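Local coordinates for ricin B lectin (Clostridium thermocellum, PDB 3VSF), which probably hydrolyses beta-1,3-galactan as an exo-acting family 43 glycoside hydrolase and carries a ricin-type lectin domain that binds galactose, at residues G61-H66 / L304-R309; Y245-T250 / I331-L336; T335-Y340 / S417-D422. One frame throughout, in Å; residues are numbered along the deposited sequence.

From the N terminus, the chain enters interaction 1 at 61-66, on the opening strand of the first propeller blade. It passes through the next three blades before 304-309, in the fifth blade, closes that loop. Interaction 2 starts inside the loop, at 245-250 in the fourth blade, and ends beyond it at 331-336, so the two cross. It ties neighbouring blades four and five. Interaction 3 opens where interaction 2 ends, sharing T335 and L336, and closes at 417-422 in the beta-trefoil. It joins catalytic and lectin domains and follows interaction 1 in series. Interactions 1 and 3 touch through Y305 and L338, while interactions 1 and 2 do not meet.

Interaction 1 of 3, residues G61-H66 / L304-R309; sequences GGMLKH and LYMGDR
This contact belongs to the five-bladed beta-propeller of the family 43 glycoside hydrolase domain, where the first and last blades come together to close the ring. Strand 61-66 opens blade one. Segment 304-309 lies on the second strand of blade five. The two segments run nearly antiparallel, at 159°, but their axes stay 8.1 Å apart and no hydrogen bond links them. They belong to separate sheets, and side chains of 304-309 meet M63 and the G61-G62 backbone.

M63 and M306 carry the contact. Both point toward the opposite segment, and their chains cross at about a right angle. M306, with CG anti to its carbonyl carbon and the chain straight beyond, carries CE across to M63. M63 bends at its last torsion (chi3 -60°). The bend folds its thioether round the M306 methyl: M306 CE lies 3.3 Å from both M63 CB and M63 CE, and 3.5 Å from M63 SD. The M306 sulfur comes within 4.5 Å of the carbonyl carbon of G62. Aromatic side chains complete this apolar core, with W72 and W97 against M63 and W325 against M306.

Polar links lie at the G61 end. The G61 carbonyl accepts a hydrogen bond from T290 OG1 on the first strand of blade five. D308 turns its carboxylate to the same end, where OD2 takes a weak hydrogen bond from G60 N and stands 4.3 Å from G61 N.

Interaction 2 of 3, residues Y245-T250 / I331-L336; sequences YYYLIT and ISDTTL
Two neighbouring blades of the beta-propeller meet here. Y247 lies on the second strand of blade four, and Y245 just before it. D333 lies in the turn before the last strand of blade five, and L336 follows at its far end. S332 and T335 pair across that turn through S332 N to T335 O and a weaker bond back. I331 and S332 both face T335, which makes a classic beta bulge.

Y247 makes the one hydrogen bond between the segments. Its CG lies beside the backbone N, anti to the carbonyl carbon (chi1 -56°), a torsion that sends the hydroxyl out to the turn. There Y247 OH donates to D333 O at 2.7 Å. The hydroxyl lies in the carbonyl plane and meets a lone pair of D333 O, with a C=O...OH angle of 123°. D333 O sits at the edge of the ring, in its plane, and is also 3.2 Å from Y247 CE1. L336 approaches the same ring obliquely. L336 CD1 is 3.7 Å from Y247 CE1, and L336 CD2 is 3.9 Å from Y247 CD1, so both branches touch. F330 meets the Y247 ring edge-to-face.

Y245 makes a different contact with D333, although both also hold CG beside the backbone N. The aspartate methylene lies over one face of the Y245 ring, displaced toward the rim, in a CH-pi contact of 4.1 Å from D333 CB to the ring centroid. The carboxylate runs on past the rim, its plane 30° from that of the ring.

Y263 OH, on the next strand of blade four, is hydrogen-bonded to L336 N. Beyond the rim of the Y245 ring, D333 OD2 lies 3.9 Å from Y245 CE2.

Interaction 3 of 3, residues T335-Y340 / S417-D422; sequences TLELPY and SGRALD
The salt bridge of E337 and R419 spans the interface between the catalytic beta-propeller and the ricin-type beta-trefoil. R419 NH1 donates to E337 OE2 at 3.0 Å. The bond is fairly straight, with an N-H...O angle of 163°. The acceptor lies at the edge of the guanidinium, close to its plane. From the other side, NH1 approaches OE2 on the syn side but 33° out of the carboxylate plane. The two flat groups are turned 58° against each other. This twist excludes a coplanar two-pronged pair, and R419 NH2 stays 3.8 Å from E337 OE2.

Both chains are stretched toward each other. E337 has CG anti to its backbone N and is extended beyond it. R419, just before strand 420-423, is straight from CG to NE and carries its guanidinium across to the propeller.

The next shell holds both ends. R419 NE is hydrogen-bonded to the carbonyl oxygen of V381, within the lectin domain, which should limit rotation of the guanidinium. On the propeller side, N329 on the neighbouring strand pairs with E337 through the backbone. T438 packs against both side chains of the salt bridge.

Further out, the galactose site, empty in this chain, is near. The side chain of N440, which binds galactose, is about 8 Å from that of E337. D422, another galactose-binding residue, follows R419 by three positions, and its OD2 is hydrogen-bonded to Q445 NE2. Nearby, Y340 O is hydrogen-bonded to S439 OG. Back at the salt bridge, the other carboxylate oxygen, E337 OE1, takes a weak hydrogen bond from N329 ND2.

Interaction 1 of 3, residues G61-H66 / L304-R309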
ATOM      1  N   GLY A  61      -6.432  -7.908  -7.886  1.00 65.91           N
ATOM      2  CA  GLY A  61      -7.822  -7.712  -7.526  1.00 69.73           C
ATOM      3  C   GLY A  61      -8.194  -6.318  -7.060  1.00 70.67           C
ATOM      4  O   GLY A  61      -7.415  -5.372  -7.179  1.00 69.21           O
ATOM      5  N   GLY A  62      -9.408  -6.203  -6.532  1.00 71.07           N
ATOM      6  CA  GLY A  62      -9.917  -4.954  -5.997  1.00 68.32           C
ATOM      7  C   GLY A  62     -10.954  -5.252  -4.933  1.00 70.83           C
ATOM      8  O   GLY A  62     -11.168  -6.413  -4.583  1.00 72.42           O
ATOM      9  N   MET A  63     -11.605  -4.215  -4.417  1.00 69.88           N
ATOM     10  CA  MET A  63     -12.585  -4.405  -3.354  1.00 72.63           C
ATOM     11  C   MET A  63     -13.722  -3.388  -3.396  1.00 74.42           C
ATOM     12  O   MET A  63     -13.537  -2.243  -3.810  1.00 73.00           O
ATOM     13  CB  MET A  63     -11.900  -4.375  -1.986  1.00 74.14           C
ATOM     14  CG  MET A  63     -12.837  -4.600  -0.812  1.00 75.88           C
ATOM     15  SD  MET A  63     -11.945  -4.894   0.724  1.00 76.49           S
ATOM     16  CE  MET A  63     -11.011  -6.357   0.284  1.00 75.58           C
ATOM     17  N   LEU A  64     -14.901  -3.822  -2.961  1.00 77.08           N
ATOM     18  CA  LEU A  64     -16.076  -2.962  -2.926  1.00 78.66           C
ATOM     19  C   LEU A  64     -16.824  -3.130  -1.609  1.00 75.46           C
ATOM     20  O   LEU A  64     -17.009  -4.247  -1.127  1.00 75.66           O
ATOM     21  CB  LEU A  64     -17.006  -3.286  -4.097  1.00 77.17           C
ATOM     22  CG  LEU A  64     -18.264  -2.423  -4.227  1.00 76.54           C
ATOM     23  CD1 LEU A  64     -17.894  -0.975  -4.507  1.00 75.21           C
ATOM     24  CD2 LEU A  64     -19.170  -2.966  -5.318  1.00 81.26           C
ATOM     25  N   LYS A  65     -17.249  -2.013  -1.029  1.00 76.08           N
ATOM     26  CA  LYS A  65     -18.013  -2.038   0.212  1.00 80.45           C
ATOM     27  C   LYS A  65     -19.487  -1.774  -0.063  1.00 82.95           C
ATOM     28  O   LYS A  65     -19.878  -0.649  -0.378  1.00 83.63           O
ATOM     29  CB  LYS A  65     -17.466  -1.004   1.198  1.00 77.99           C
ATOM     30  CG  LYS A  65     -18.313  -0.815   2.450  1.00 82.14           C
ATOM     31  CD  LYS A  65     -18.495  -2.120   3.211  1.00 86.87           C
ATOM     32  CE  LYS A  65     -19.084  -1.876   4.594  1.00 85.12           C
ATOM     33  NZ  LYS A  65     -20.362  -1.116   4.534  1.00 88.25           N
ATOM     34  N   HIS A  66     -20.303  -2.816   0.049  1.00 83.77           N
ATOM     35  CA  HIS A  66     -21.736  -2.683  -0.171  1.00 86.43           C
ATOM     36  C   HIS A  66     -22.521  -3.381   0.933  1.00 88.26           C
ATOM     37  O   HIS A  66     -22.305  -4.560   1.214  1.00 87.24           O
ATOM     38  CB  HIS A  66     -22.126  -3.247  -1.539  1.00 89.09           C
ATOM     39  CG  HIS A  66     -23.524  -2.908  -1.954  1.00 89.52           C
ATOM     40  ND1 HIS A  66     -24.578  -3.785  -1.805  1.00 88.52           N
ATOM     41  CD2 HIS A  66     -24.042  -1.788  -2.510  1.00 88.00           C
ATOM     42  CE1 HIS A  66     -25.685  -3.218  -2.255  1.00 90.76           C
ATOM     43  NE2 HIS A  66     -25.387  -2.007  -2.687  1.00 89.89           N
ATOM     44  N   LEU A 304      -7.187   1.603   3.056  1.00 71.13           N
ATOM     45  CA  LEU A 304      -6.416   0.371   2.928  1.00 69.48           C
ATOM     46  C   LEU A 304      -5.736   0.259   1.567  1.00 67.58           C
ATOM     47  O   LEU A 304      -6.353   0.491   0.530  1.00 69.52           O
ATOM     48  CB  LEU A 304      -7.311  -0.848   3.159  1.00 68.09           C
ATOM     49  CG  LEU A 304      -6.683  -2.211   2.862  1.00 67.67           C
ATOM     50  CD1 LEU A 304      -5.448  -2.439   3.720  1.00 66.80           C
ATOM     51  CD2 LEU A 304      -7.694  -3.328   3.069  1.00 71.25           C
ATOM     52  N   TYR A 305      -4.458  -0.101   1.586  1.00 67.07           N
ATOM     53  CA  TYR A 305      -3.694  -0.307   0.363  1.00 66.96           C
ATOM     54  C   TYR A 305      -3.567  -1.793   0.050  1.00 69.10           C
ATOM     55  O   TYR A 305      -3.227  -2.594   0.923  1.00 69.63           O
ATOM     56  CB  TYR A 305      -2.303   0.319   0.488  1.00 64.25           C
ATOM     57  CG  TYR A 305      -1.293  -0.229  -0.496  1.00 61.41           C
ATOM     58  CD1 TYR A 305      -1.084   0.386  -1.722  1.00 61.07           C
ATOM     59  CD2 TYR A 305      -0.549  -1.363  -0.197  1.00 59.76           C
ATOM     60  CE1 TYR A 305      -0.160  -0.112  -2.624  1.00 57.35           C
ATOM     61  CE2 TYR A 305       0.374  -1.870  -1.091  1.00 59.96           C
ATOM     62  CZ  TYR A 305       0.564  -1.241  -2.304  1.00 59.34           C
ATOM     63  OH  TYR A 305       1.483  -1.742  -3.195  1.00 61.46           O
ATOM     64  N   MET A 306      -3.837  -2.155  -1.200  1.00 64.01           N
ATOM     65  CA  MET A 306      -3.688  -3.534  -1.643  1.00 62.91           C
ATOM     66  C   MET A 306      -2.611  -3.633  -2.708  1.00 62.90           C
ATOM     67  O   MET A 306      -2.530  -2.791  -3.602  1.00 65.47           O
ATOM     68  CB  MET A 306      -5.005  -4.067  -2.201  1.00 67.67           C
ATOM     69  CG  MET A 306      -6.158  -3.983  -1.232  1.00 70.29           C
ATOM     70  SD  MET A 306      -7.687  -4.591  -1.955  1.00 74.02           S
ATOM     71  CE  MET A 306      -8.833  -4.134  -0.666  1.00 77.58           C
ATOM     72  N   GLY A 307      -1.786  -4.668  -2.612  1.00 60.83           N
ATOM     73  CA  GLY A 307      -0.724  -4.875  -3.573  1.00 62.91           C
ATOM     74  C   GLY A 307      -0.545  -6.337  -3.923  1.00 62.39           C
ATOM     75  O   GLY A 307      -1.154  -7.213  -3.310  1.00 62.41           O
ATOM     76  N   ASP A 308       0.294  -6.597  -4.917  1.00 59.59           N
ATOM     77  CA  ASP A 308       0.593  -7.962  -5.323  1.00 63.39           C
ATOM     78  C   ASP A 308       2.094  -8.205  -5.350  1.00 62.40           C
ATOM     79  O   ASP A 308       2.842  -7.473  -5.999  1.00 63.37           O
ATOM     80  CB  ASP A 308      -0.011  -8.269  -6.697  1.00 66.74           C
ATOM     81  CG  ASP A 308      -1.509  -8.502  -6.640  1.00 66.14           C
ATOM     82  OD1 ASP A 308      -1.920  -9.631  -6.299  1.00 64.97           O
ATOM     83  OD2 ASP A 308      -2.273  -7.561  -6.940  1.00 64.46           O
ATOM     84  N   ARG A 309       2.534  -9.231  -4.630  1.00 61.55           N
ATOM     85  CA  ARG A 309       3.917  -9.670  -4.710  1.00 66.65           C
ATOM     86  C   ARG A 309       4.011 -10.762  -5.766  1.00 66.57           C
ATOM     87  O   ARG A 309       4.009 -11.952  -5.450  1.00 65.42           O
ATOM     88  CB  ARG A 309       4.408 -10.177  -3.353  1.00 69.20           C
ATOM     89  CG  ARG A 309       5.860 -10.630  -3.349  1.00 64.71           C
ATOM     90  CD  ARG A 309       6.387 -10.774  -1.933  1.00 68.41           C
ATOM     91  NE  ARG A 309       6.403  -9.493  -1.234  1.00 70.17           N
ATOM     92  CZ  ARG A 309       6.823  -9.329   0.017  1.00 67.79           C
ATOM     93  NH1 ARG A 309       7.264 -10.368   0.713  1.00 67.91           N
ATOM     94  NH2 ARG A 309       6.800  -8.124   0.570  1.00 67.84           N
TER

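Interaction 2 of 3, residues Y245-T250 / I331-L336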
ATOM      1  N   TYR A 245     -10.111  16.225  -2.606  1.00 79.67           N
ATOM      2  CA  TYR A 245      -8.816  15.966  -3.219  1.00 80.16           C
ATOM      3  C   TYR A 245      -8.777  14.582  -3.857  1.00 78.23           C
ATOM      4  O   TYR A 245      -9.038  13.576  -3.197  1.00 77.40           O
ATOM      5  CB  TYR A 245      -7.696  16.084  -2.181  1.00 80.55           C
ATOM      6  CG  TYR A 245      -7.242  17.500  -1.913  1.00 83.37           C
ATOM      7  CD1 TYR A 245      -6.222  18.074  -2.661  1.00 83.48           C
ATOM      8  CD2 TYR A 245      -7.824  18.262  -0.908  1.00 86.38           C
ATOM      9  CE1 TYR A 245      -5.799  19.367  -2.421  1.00 87.97           C
ATOM     10  CE2 TYR A 245      -7.408  19.557  -0.660  1.00 87.43           C
ATOM     11  CZ  TYR A 245      -6.395  20.104  -1.419  1.00 90.54           C
ATOM     12  OH  TYR A 245      -5.976  21.392  -1.178  1.00 93.33           O
ATOM     13  N   TYR A 246      -8.453  14.538  -5.146  1.00 74.84           N
ATOM     14  CA  TYR A 246      -8.293  13.273  -5.847  1.00 74.14           C
ATOM     15  C   TYR A 246      -6.842  12.817  -5.758  1.00 74.17           C
ATOM     16  O   TYR A 246      -5.921  13.630  -5.844  1.00 73.53           O
ATOM     17  CB  TYR A 246      -8.717  13.405  -7.311  1.00 73.76           C
ATOM     18  CG  TYR A 246     -10.159  13.821  -7.504  1.00 73.44           C
ATOM     19  CD1 TYR A 246     -10.489  15.137  -7.804  1.00 75.13           C
ATOM     20  CD2 TYR A 246     -11.190  12.898  -7.388  1.00 73.52           C
ATOM     21  CE1 TYR A 246     -11.804  15.522  -7.983  1.00 74.24           C
ATOM     22  CE2 TYR A 246     -12.509  13.273  -7.566  1.00 75.11           C
ATOM     23  CZ  TYR A 246     -12.811  14.586  -7.862  1.00 75.72           C
ATOM     24  OH  TYR A 246     -14.122  14.965  -8.039  1.00 74.70           O
ATOM     25  N   TYR A 247      -6.639  11.516  -5.581  1.00 71.67           N
ATOM     26  CA  TYR A 247      -5.294  10.966  -5.458  1.00 71.95           C
ATOM     27  C   TYR A 247      -5.083   9.804  -6.421  1.00 71.07           C
ATOM     28  O   TYR A 247      -5.912   8.899  -6.507  1.00 72.30           O
ATOM     29  CB  TYR A 247      -5.030  10.517  -4.020  1.00 72.89           C
ATOM     30  CG  TYR A 247      -5.222  11.614  -2.998  1.00 73.99           C
ATOM     31  CD1 TYR A 247      -4.171  12.446  -2.636  1.00 72.46           C
ATOM     32  CD2 TYR A 247      -6.456  11.819  -2.396  1.00 76.24           C
ATOM     33  CE1 TYR A 247      -4.344  13.450  -1.703  1.00 74.04           C
ATOM     34  CE2 TYR A 247      -6.639  12.819  -1.461  1.00 77.53           C
ATOM     35  CZ  TYR A 247      -5.580  13.632  -1.119  1.00 76.83           C
ATOM     36  OH  TYR A 247      -5.760  14.629  -0.188  1.00 80.04           O
ATOM     37  N   LEU A 248      -3.969   9.837  -7.144  1.00 68.96           N
ATOM     38  CA  LEU A 248      -3.669   8.805  -8.127  1.00 67.18           C
ATOM     39  C   LEU A 248      -2.373   8.071  -7.794  1.00 66.00           C
ATOM     40  O   LEU A 248      -1.280   8.557  -8.078  1.00 65.23           O
ATOM     41  CB  LEU A 248      -3.588   9.410  -9.530  1.00 70.54           C
ATOM     42  CG  LEU A 248      -3.379   8.430 -10.688  1.00 67.73           C
ATOM     43  CD1 LEU A 248      -4.462   7.363 -10.687  1.00 69.00           C
ATOM     44  CD2 LEU A 248      -3.351   9.168 -12.016  1.00 67.93           C
ATOM     45  N   ILE A 249      -2.508   6.895  -7.186  1.00 64.33           N
ATOM     46  CA  ILE A 249      -1.358   6.057  -6.871  1.00 61.32           C
ATOM     47  C   ILE A 249      -0.997   5.185  -8.069  1.00 66.38           C
ATOM     48  O   ILE A 249      -1.815   4.397  -8.542  1.00 65.48           O
ATOM     49  CB  ILE A 249      -1.625   5.154  -5.651  1.00 58.82           C
ATOM     50  CG1 ILE A 249      -1.589   5.971  -4.356  1.00 63.83           C
ATOM     51  CG2 ILE A 249      -0.598   4.037  -5.585  1.00 55.42           C
ATOM     52  CD1 ILE A 249      -2.730   6.955  -4.207  1.00 65.60           C
ATOM     53  N   THR A 250       0.229   5.331  -8.558  1.00 65.72           N
ATOM     54  CA  THR A 250       0.676   4.581  -9.724  1.00 64.89           C
ATOM     55  C   THR A 250       1.952   3.803  -9.433  1.00 64.14           C
ATOM     56  O   THR A 250       2.557   3.957  -8.374  1.00 62.06           O
ATOM     57  CB  THR A 250       0.934   5.513 -10.922  1.00 66.94           C
ATOM     58  OG1 THR A 250       1.972   6.443 -10.591  1.00 66.55           O
ATOM     59  CG2 THR A 250      -0.331   6.278 -11.282  1.00 68.92           C
ATOM     60  N   ILE A 331      -0.669  12.371   6.141  1.00 69.87           N
ATOM     61  CA  ILE A 331      -0.058  13.400   6.976  1.00 67.70           C
ATOM     62  C   ILE A 331      -0.761  14.727   6.730  1.00 70.68           C
ATOM     63  O   ILE A 331      -1.134  15.433   7.668  1.00 68.74           O
ATOM     64  CB  ILE A 331       1.443  13.572   6.672  1.00 66.00           C
ATOM     65  CG1 ILE A 331       2.270  12.522   7.413  1.00 64.61           C
ATOM     66  CG2 ILE A 331       1.909  14.962   7.072  1.00 66.03           C
ATOM     67  CD1 ILE A 331       1.992  11.107   6.985  1.00 66.08           C
ATOM     68  N   SER A 332      -0.940  15.052   5.455  1.00 69.83           N
ATOM     69  CA  SER A 332      -1.630  16.268   5.050  1.00 70.88           C
ATOM     70  C   SER A 332      -2.426  15.991   3.780  1.00 74.00           C
ATOM     71  O   SER A 332      -2.330  14.907   3.206  1.00 75.31           O
ATOM     72  CB  SER A 332      -0.624  17.393   4.804  1.00 72.94           C
ATOM     73  OG  SER A 332      -1.274  18.581   4.384  1.00 77.06           O
ATOM     74  N   ASP A 333      -3.214  16.969   3.345  1.00 75.05           N
ATOM     75  CA  ASP A 333      -3.977  16.831   2.112  1.00 75.62           C
ATOM     76  C   ASP A 333      -3.050  16.621   0.920  1.00 75.86           C
ATOM     77  O   ASP A 333      -3.452  16.064  -0.100  1.00 77.62           O
ATOM     78  CB  ASP A 333      -4.862  18.057   1.879  1.00 79.52           C
ATOM     79  CG  ASP A 333      -5.977  18.175   2.901  1.00 82.94           C
ATOM     80  OD1 ASP A 333      -6.353  17.143   3.494  1.00 85.28           O
ATOM     81  OD2 ASP A 333      -6.479  19.300   3.105  1.00 82.33           O
ATOM     82  N   THR A 334      -1.805  17.067   1.058  1.00 72.35           N
ATOM     83  CA  THR A 334      -0.836  16.971  -0.027  1.00 72.78           C
ATOM     84  C   THR A 334       0.293  15.995   0.293  1.00 72.10           C
ATOM     85  O   THR A 334       1.123  15.694  -0.564  1.00 74.75           O
ATOM     86  CB  THR A 334      -0.225  18.345  -0.357  1.00 75.10           C
ATOM     87  OG1 THR A 334       0.501  18.834   0.779  1.00 76.14           O
ATOM     88  CG2 THR A 334      -1.316  19.339  -0.724  1.00 73.42           C
ATOM     89  N   THR A 335       0.322  15.504   1.527  1.00 71.00           N
ATOM     90  CA  THR A 335       1.384  14.600   1.958  1.00 72.18           C
ATOM     91  C   THR A 335       0.839  13.237   2.371  1.00 70.27           C
ATOM     92  O   THR A 335       0.075  13.127   3.329  1.00 70.41           O
ATOM     93  CB  THR A 335       2.192  15.198   3.125  1.00 68.97           C
ATOM     94  OG1 THR A 335       2.713  16.477   2.743  1.00 68.59           O
ATOM     95  CG2 THR A 335       3.343  14.277   3.500  1.00 62.39           C
ATOM     96  N   LEU A 336       1.240  12.201   1.641  1.00 69.29           N
ATOM     97  CA  LEU A 336       0.786  10.843   1.922  1.00 65.26           C
ATOM     98  C   LEU A 336       1.927   9.956   2.405  1.00 62.60           C
ATOM     99  O   LEU A 336       3.091  10.191   2.083  1.00 63.18           O
ATOM    100  CB  LEU A 336       0.125  10.222   0.687  1.00 66.55           C
ATOM    101  CG  LEU A 336      -1.322  10.621   0.381  1.00 68.92           C
ATOM    102  CD1 LEU A 336      -1.453  12.120   0.169  1.00 70.02           C
ATOM    103  CD2 LEU A 336      -1.837   9.860  -0.833  1.00 70.77           C
TER

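Interaction 3 of 3, residues T335-Y340 / S417-D422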
ATOM      1  N   THR A 335       0.322  15.504   1.527  1.00 71.00           N
ATOM      2  CA  THR A 335       1.384  14.600   1.958  1.00 72.18           C
ATOM      3  C   THR A 335       0.839  13.237   2.371  1.00 70.27           C
ATOM      4  O   THR A 335       0.075  13.127   3.329  1.00 70.41           O
ATOM      5  CB  THR A 335       2.192  15.198   3.125  1.00 68.97           C
ATOM      6  OG1 THR A 335       2.713  16.477   2.743  1.00 68.59           O
ATOM      7  CG2 THR A 335       3.343  14.277   3.500  1.00 62.39           C
ATOM      8  N   LEU A 336       1.240  12.201   1.641  1.00 69.29           N
ATOM      9  CA  LEU A 336       0.786  10.843   1.922  1.00 65.26           C
ATOM     10  C   LEU A 336       1.927   9.956   2.405  1.00 62.60           C
ATOM     11  O   LEU A 336       3.091  10.191   2.083  1.00 63.18           O
ATOM     12  CB  LEU A 336       0.125  10.222   0.687  1.00 66.55           C
ATOM     13  CG  LEU A 336      -1.322  10.621   0.381  1.00 68.92           C
ATOM     14  CD1 LEU A 336      -1.453  12.120   0.169  1.00 70.02           C
ATOM     15  CD2 LEU A 336      -1.837   9.860  -0.833  1.00 70.77           C
ATOM     16  N   GLU A 337       1.580   8.932   3.178  1.00 62.45           N
ATOM     17  CA  GLU A 337       2.559   8.015   3.746  1.00 63.06           C
ATOM     18  C   GLU A 337       2.106   6.570   3.581  1.00 63.30           C
ATOM     19  O   GLU A 337       0.941   6.248   3.808  1.00 64.74           O
ATOM     20  CB  GLU A 337       2.775   8.327   5.228  1.00 63.65           C
ATOM     21  CG  GLU A 337       3.320   7.165   6.045  1.00 68.55           C
ATOM     22  CD  GLU A 337       3.296   7.439   7.540  1.00 70.79           C
ATOM     23  OE1 GLU A 337       3.242   6.469   8.326  1.00 68.74           O
ATOM     24  OE2 GLU A 337       3.336   8.624   7.931  1.00 68.91           O
ATOM     25  N   LEU A 338       3.032   5.703   3.187  1.00 60.36           N
ATOM     26  CA  LEU A 338       2.730   4.287   3.025  1.00 60.98           C
ATOM     27  C   LEU A 338       3.792   3.442   3.723  1.00 60.85           C
ATOM     28  O   LEU A 338       4.788   3.058   3.113  1.00 59.43           O
ATOM     29  CB  LEU A 338       2.634   3.926   1.539  1.00 62.75           C
ATOM     30  CG  LEU A 338       1.975   2.596   1.163  1.00 63.06           C
ATOM     31  CD1 LEU A 338       2.961   1.439   1.239  1.00 62.72           C
ATOM     32  CD2 LEU A 338       0.751   2.330   2.030  1.00 62.96           C
ATOM     33  N   PRO A 339       3.578   3.159   5.015  1.00 60.59           N
ATOM     34  CA  PRO A 339       4.532   2.411   5.839  1.00 59.52           C
ATOM     35  C   PRO A 339       4.420   0.910   5.619  1.00 59.28           C
ATOM     36  O   PRO A 339       3.360   0.427   5.225  1.00 61.36           O
ATOM     37  CB  PRO A 339       4.090   2.757   7.260  1.00 60.77           C
ATOM     38  CG  PRO A 339       2.618   2.949   7.137  1.00 61.63           C
ATOM     39  CD  PRO A 339       2.393   3.577   5.785  1.00 59.90           C
ATOM     40  N   TYR A 340       5.504   0.184   5.871  1.00 58.85           N
ATOM     41  CA  TYR A 340       5.480  -1.270   5.770  1.00 61.27           C
ATOM     42  C   TYR A 340       5.515  -1.929   7.143  1.00 63.79           C
ATOM     43  O   TYR A 340       6.482  -1.782   7.890  1.00 65.90           O
ATOM     44  CB  TYR A 340       6.645  -1.786   4.925  1.00 61.60           C
ATOM     45  CG  TYR A 340       6.769  -3.294   4.943  1.00 64.48           C
ATOM     46  CD1 TYR A 340       5.985  -4.086   4.111  1.00 67.42           C
ATOM     47  CD2 TYR A 340       7.662  -3.928   5.796  1.00 64.25           C
ATOM     48  CE1 TYR A 340       6.091  -5.465   4.127  1.00 67.72           C
ATOM     49  CE2 TYR A 340       7.775  -5.307   5.819  1.00 68.03           C
ATOM     50  CZ  TYR A 340       6.988  -6.070   4.983  1.00 73.17           C
ATOM     51  OH  TYR A 340       7.099  -7.440   5.002  1.00 78.15           O
ATOM     52  N   SER A 417       3.506   7.793  18.920  1.00 69.85           N
ATOM     53  CA  SER A 417       3.429   7.760  17.464  1.00 68.60           C
ATOM     54  C   SER A 417       4.050   6.466  16.956  1.00 67.40           C
ATOM     55  O   SER A 417       5.156   6.105  17.355  1.00 71.87           O
ATOM     56  CB  SER A 417       4.148   8.965  16.855  1.00 65.47           C
ATOM     57  OG  SER A 417       5.525   8.956  17.185  1.00 67.14           O
ATOM     58  N   GLY A 418       3.339   5.770  16.075  1.00 62.99           N
ATOM     59  CA  GLY A 418       3.786   4.478  15.584  1.00 66.78           C
ATOM     60  C   GLY A 418       5.035   4.531  14.725  1.00 65.73           C
ATOM     61  O   GLY A 418       5.379   3.554  14.057  1.00 64.35           O
ATOM     62  N   ARG A 419       5.720   5.669  14.744  1.00 59.56           N
ATOM     63  CA  ARG A 419       6.917   5.857  13.935  1.00 54.60           C
ATOM     64  C   ARG A 419       8.126   5.173  14.566  1.00 54.76           C
ATOM     65  O   ARG A 419       8.175   4.977  15.779  1.00 58.94           O
ATOM     66  CB  ARG A 419       7.184   7.346  13.725  1.00 56.65           C
ATOM     67  CG  ARG A 419       5.951   8.110  13.275  1.00 57.86           C
ATOM     68  CD  ARG A 419       6.276   9.533  12.863  1.00 61.01           C
ATOM     69  NE  ARG A 419       5.069  10.261  12.483  1.00 63.25           N
ATOM     70  CZ  ARG A 419       4.472  10.151  11.301  1.00 64.78           C
ATOM     71  NH1 ARG A 419       4.971   9.339  10.378  1.00 63.71           N
ATOM     72  NH2 ARG A 419       3.376  10.851  11.042  1.00 63.84           N
ATOM     73  N   ALA A 420       9.097   4.811  13.734  1.00 54.63           N
ATOM     74  CA  ALA A 420      10.268   4.073  14.197  1.00 56.18           C
ATOM     75  C   ALA A 420      11.503   4.960  14.313  1.00 54.49           C
ATOM     76  O   ALA A 420      11.621   5.973  13.622  1.00 53.19           O
ATOM     77  CB  ALA A 420      10.547   2.896  13.274  1.00 53.89           C
ATOM     78  N   LEU A 421      12.420   4.569  15.192  1.00 53.79           N
ATOM     79  CA  LEU A 421      13.684   5.275  15.344  1.00 51.95           C
ATOM     80  C   LEU A 421      14.472   5.143  14.049  1.00 50.79           C
ATOM     81  O   LEU A 421      14.786   4.036  13.614  1.00 50.89           O
ATOM     82  CB  LEU A 421      14.483   4.703  16.516  1.00 53.28           C
ATOM     83  CG  LEU A 421      15.704   5.503  16.974  1.00 51.01           C
ATOM     84  CD1 LEU A 421      15.296   6.895  17.430  1.00 46.09           C
ATOM     85  CD2 LEU A 421      16.432   4.767  18.085  1.00 54.14           C
ATOM     86  N   ASP A 422      14.787   6.277  13.435  1.00 52.01           N
ATOM     87  CA  ASP A 422      15.374   6.280  12.102  1.00 54.48           C
ATOM     88  C   ASP A 422      16.599   7.183  12.009  1.00 52.53           C
ATOM     89  O   ASP A 422      16.608   8.288  12.550  1.00 52.17           O
ATOM     90  CB  ASP A 422      14.323   6.724  11.080  1.00 51.53           C
ATOM     91  CG  ASP A 422      14.854   6.734   9.661  1.00 57.50           C
ATOM     92  OD1 ASP A 422      15.467   7.746   9.261  1.00 57.74           O
ATOM     93  OD2 ASP A 422      14.650   5.733   8.945  1.00 61.12           O
TER